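Local coordinates for extracellular solute-binding protein, family 1 (Bifidobacterium longum subsp. infantis, PDB 6FTH), which probably binds human milk oligosaccharides outside the cell and hands them to an ABC transporter for uptake, at residues Glu67-Trp70 with Ala71-Asn75; Asp249-Lys252 with Gln253-Tyr257. One frame throughout, in Å; residues are numbered along the deposited sequence.

Contact 1: Glu67-Trp70 with Ala71-Asn75; sequences EDAW and AQQKN
With CG anti to the backbone N in both residues (chi1 179° in Trp70, 176° in Lys74), the indole of Trp70 and the chain of Lys74 leave the helix on the same flank, one turn apart. The lysine lies over one face of the ring: its CB sits 4.0 Å from the centroid of the six-membered ring, a CH-pi contact. An extended chi2 (159°) carries Lys74 CD to 3.5 Å from Trp70 NE1, so the aliphatic chain runs across the ring toward its nitrogen. At the rim, near the ring plane, stands Gln73 OE1. This is i to i+4 packing at the start of helix 67-80, which follows strand 59-66 directly, and the indole touches Leu33 and Val35 of the neighbouring strand 29-36. Trp70 NE1 is hydrogen-bonded to Ala90 O, and Lys74 NZ to Asn95 OD1, which anchors both polar ends. The backbone begins regularly, Ala71 N reaching Glu67 O at 3.0 Å, but the next turn is less so. Trp70 O takes weak bonds from both Gln73 N (3.0 Å) and Lys74 N (2.9 Å), and Ala69 O is likewise shared, weakly, by Gln72 N and Gln73 N.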
# COMPACT_ATOMS: atom_id res chain seq x y z
N GLU A 67 -9.52 13.73 0.06
CA GLU A 67 -9.33 12.57 -0.81
C GLU A 67 -10.67 12.09 -1.36
O GLU A 67 -10.77 11.76 -2.55
CB GLU A 67 -8.59 11.47 -0.04
CG GLU A 67 -7.11 11.82 0.16
CD GLU A 67 -6.35 10.85 1.03
OE1 GLU A 67 -6.94 10.11 1.86
OE2 GLU A 67 -5.11 10.86 0.90
N ASP A 68 -11.71 12.08 -0.53
CA ASP A 68 -13.02 11.62 -0.99
C ASP A 68 -13.60 12.56 -2.02
O ASP A 68 -14.20 12.11 -3.01
CB ASP A 68 -13.98 11.49 0.20
CG ASP A 68 -13.72 10.25 1.04
OD1 ASP A 68 -13.11 9.29 0.52
OD2 ASP A 68 -14.11 10.25 2.23
N ALA A 69 -13.43 13.87 -1.84
CA ALA A 69 -13.91 14.81 -2.84
C ALA A 69 -13.11 14.69 -4.13
O ALA A 69 -13.69 14.72 -5.23
CB ALA A 69 -13.85 16.24 -2.29
N TRP A 70 -11.79 14.55 -4.03
CA TRP A 70 -10.97 14.46 -5.23
C TRP A 70 -11.33 13.22 -6.06
O TRP A 70 -11.35 13.28 -7.29
CB TRP A 70 -9.49 14.47 -4.84
CG TRP A 70 -8.59 14.36 -6.02
CD1 TRP A 70 -7.73 13.36 -6.28
CD2 TRP A 70 -8.49 15.28 -7.12
NE1 TRP A 70 -7.09 13.58 -7.47
CE2 TRP A 70 -7.54 14.75 -8.01
CE3 TRP A 70 -9.11 16.49 -7.43
CZ2 TRP A 70 -7.18 15.39 -9.19
CZ3 TRP A 70 -8.77 17.12 -8.60
CH2 TRP A 70 -7.81 16.58 -9.47
N ALA A 71 -11.59 12.10 -5.40
CA ALA A 71 -11.93 10.88 -6.13
C ALA A 71 -13.11 11.11 -7.06
O ALA A 71 -13.16 10.55 -8.16
CB ALA A 71 -12.29 9.80 -5.12
N GLN A 72 -14.04 11.96 -6.65
CA GLN A 72 -15.25 12.26 -7.41
C GLN A 72 -15.06 13.38 -8.43
O GLN A 72 -15.83 13.47 -9.39
CB GLN A 72 -16.36 12.68 -6.44
CG GLN A 72 -16.93 11.52 -5.65
CD GLN A 72 -17.81 10.60 -6.51
OE1 GLN A 72 -17.54 9.39 -6.63
NE2 GLN A 72 -18.87 11.16 -7.09
N GLN A 73 -14.06 14.24 -8.25
CA GLN A 73 -13.85 15.37 -9.13
C GLN A 73 -12.77 15.15 -10.17
O GLN A 73 -12.72 15.90 -11.15
CB GLN A 73 -13.47 16.62 -8.32
CG GLN A 73 -14.52 17.09 -7.33
CD GLN A 73 -13.98 18.14 -6.36
OE1 GLN A 73 -12.85 18.61 -6.48
NE2 GLN A 73 -14.80 18.50 -5.38
N LYS A 74 -11.91 14.13 -10.00
CA LYS A 74 -10.69 14.04 -10.81
C LYS A 74 -11.01 13.89 -12.30
O LYS A 74 -10.42 14.58 -13.14
CB LYS A 74 -9.80 12.89 -10.34
CG LYS A 74 -8.57 12.70 -11.24
CD LYS A 74 -7.43 11.95 -10.56
CE LYS A 74 -7.64 10.46 -10.56
NZ LYS A 74 -6.40 9.74 -10.16
N ASN A 75 -11.91 12.97 -12.65
CA ASN A 75 -12.16 12.70 -14.06
C ASN A 75 -12.73 13.93 -14.75
O ASN A 75 -12.28 14.32 -15.83
CB ASN A 75 -13.08 11.50 -14.21
CG ASN A 75 -12.42 10.21 -13.81
OD1 ASN A 75 -11.20 10.15 -13.63
ND2 ASN A 75 -13.22 9.15 -13.67

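Contact 2: Asp249-Lys252 with Gln253-Tyr257; sequences DEYK and QVIKY
Tyr251 and Ile255, one helical turn apart, set their side chains at a slant to each other, with the end of the isoleucine lying over one face of the phenol ring. The methyl CD1 of Ile255 is 4.0 Å from the ring centroid and 28° off its normal, a CH-pi contact displaced toward the CE2 side, where the Ile255 CD1 to Tyr251 CE2 distance falls to 3.6 Å. The torsions explain the meeting: Tyr251 has CG anti to its amide nitrogen (chi1 -169°), whereas Ile255 sends CG1 back beside its own nitrogen, toward the preceding turn.

Lys252 and Gln253 lie alongside each other and point the same way, Lys252 CG coming 4.0 Å from Gln253 NE2. Lys256, a turn further on, passes its CD at 4.3 Å from Lys252 CG. Beneath these side chains the backbone of helix 249-263 is regular alpha helix, as in Ile255 N to Tyr251 O at 3.0 Å.

Helices 457-484 and 487-500 cover the Tyr251-Ile255 flank, Ile255 meeting Trp481 and Ile487, while Val254 packs on Trp173 of helix 173-185. The hydroxyl of Tyr251, a buried residue, is hydrogen-bonded to Thr478, which satisfies the polar end of a ring whose face meets a methyl. Lys252 NZ and Lys256 NZ stay 7.0 Å apart. Each has its own partner: Lys256 a salt bridge to Asp488, Lys252 a cation-pi contact with Trp491. Their mutual repulsion is therefore probably modest and offset by these interactions with helix 487-500.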
# COMPACT_ATOMS: atom_id res chain seq x y z
N ASP A 249 -4.18 -23.50 -9.67
CA ASP A 249 -4.44 -24.49 -8.63
C ASP A 249 -4.14 -23.90 -7.25
O ASP A 249 -4.83 -24.22 -6.27
CB ASP A 249 -3.59 -25.73 -8.89
CG ASP A 249 -3.99 -26.47 -10.16
OD1 ASP A 249 -5.19 -26.44 -10.55
OD2 ASP A 249 -3.10 -27.12 -10.76
N GLU A 250 -3.15 -23.02 -7.15
CA GLU A 250 -2.81 -22.41 -5.88
C GLU A 250 -3.99 -21.63 -5.30
O GLU A 250 -4.30 -21.73 -4.10
CB GLU A 250 -1.63 -21.48 -6.06
CG GLU A 250 -0.32 -22.19 -6.31
CD GLU A 250 0.02 -22.46 -7.78
OE1 GLU A 250 -0.88 -22.48 -8.65
OE2 GLU A 250 1.22 -22.65 -8.07
N TYR A 251 -4.64 -20.80 -6.13
CA TYR A 251 -5.81 -20.03 -5.70
C TYR A 251 -6.94 -20.98 -5.29
O TYR A 251 -7.60 -20.79 -4.27
CB TYR A 251 -6.25 -19.10 -6.84
CG TYR A 251 -7.28 -18.03 -6.53
CD1 TYR A 251 -6.99 -16.99 -5.67
CD2 TYR A 251 -8.52 -18.04 -7.14
CE1 TYR A 251 -7.93 -16.00 -5.39
CE2 TYR A 251 -9.46 -17.05 -6.89
CZ TYR A 251 -9.15 -16.04 -6.00
OH TYR A 251 -10.05 -15.05 -5.72
N LYS A 252 -7.18 -22.01 -6.10
CA LYS A 252 -8.18 -23.01 -5.74
C LYS A 252 -7.89 -23.62 -4.37
O LYS A 252 -8.81 -23.78 -3.55
CB LYS A 252 -8.22 -24.11 -6.81
CG LYS A 252 -9.24 -25.22 -6.50
CD LYS A 252 -9.67 -26.09 -7.70
CE LYS A 252 -8.53 -26.60 -8.53
NZ LYS A 252 -9.05 -27.50 -9.60
N GLN A 253 -6.64 -23.97 -4.10
CA GLN A 253 -6.28 -24.59 -2.83
C GLN A 253 -6.47 -23.64 -1.65
O GLN A 253 -6.91 -24.07 -0.58
CB GLN A 253 -4.86 -25.14 -2.90
CG GLN A 253 -4.71 -26.34 -3.88
CD GLN A 253 -5.87 -27.34 -3.77
OE1 GLN A 253 -6.24 -27.76 -2.67
NE2 GLN A 253 -6.47 -27.71 -4.91
N VAL A 254 -6.13 -22.36 -1.83
CA VAL A 254 -6.37 -21.37 -0.78
C VAL A 254 -7.86 -21.31 -0.46
O VAL A 254 -8.26 -21.28 0.71
CB VAL A 254 -5.83 -20.00 -1.19
CG1 VAL A 254 -6.33 -18.93 -0.23
CG2 VAL A 254 -4.33 -20.03 -1.23
N ILE A 255 -8.69 -21.25 -1.51
CA ILE A 255 -10.14 -21.18 -1.30
C ILE A 255 -10.64 -22.42 -0.55
O ILE A 255 -11.44 -22.31 0.39
CB ILE A 255 -10.85 -20.99 -2.65
CG1 ILE A 255 -10.59 -19.57 -3.18
CG2 ILE A 255 -12.34 -21.23 -2.47
CD1 ILE A 255 -11.00 -19.35 -4.62
N LYS A 256 -10.16 -23.60 -0.93
CA LYS A 256 -10.62 -24.82 -0.27
C LYS A 256 -10.19 -24.84 1.20
O LYS A 256 -10.95 -25.28 2.06
CB LYS A 256 -10.10 -26.05 -1.01
CG LYS A 256 -10.82 -26.27 -2.34
CD LYS A 256 -10.35 -27.55 -3.02
CE LYS A 256 -11.07 -28.77 -2.47
NZ LYS A 256 -10.79 -29.98 -3.29
N TYR A 257 -8.98 -24.35 1.49
CA TYR A 257 -8.50 -24.29 2.87
C TYR A 257 -9.38 -23.37 3.68
O TYR A 257 -9.81 -23.72 4.79
CB TYR A 257 -7.04 -23.86 2.91
CG TYR A 257 -6.41 -23.80 4.29
CD1 TYR A 257 -6.21 -24.95 5.03
CD2 TYR A 257 -5.99 -22.60 4.81
CE1 TYR A 257 -5.63 -24.90 6.28
CE2 TYR A 257 -5.40 -22.54 6.06
CZ TYR A 257 -5.21 -23.69 6.77
OH TYR A 257 -4.63 -23.62 8.01

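How the contacts relate
Contact 1 comes first along the chain and contact 2 much later; their centres are 37 Å apart, their nearest atoms about 25 Å, and they do not touch. Each occupies the opening turns of its own helix, 67-80 and 249-263. Helix 67-80 packs on the sheet that contains strands 29-36 and 59-66, separate from the sheet of strands 154-158 and 292-297, whereas helix 249-263 sits among helices 173-185, 457-484 and 487-500. This is consistent with their lying in different lobes of what is, by family, a two-lobed periplasmic-binding-protein fold, in which ligand typically binds in the cleft between lobes. Both place an i to i+4 aromatic-aliphatic pair at the start of a helix.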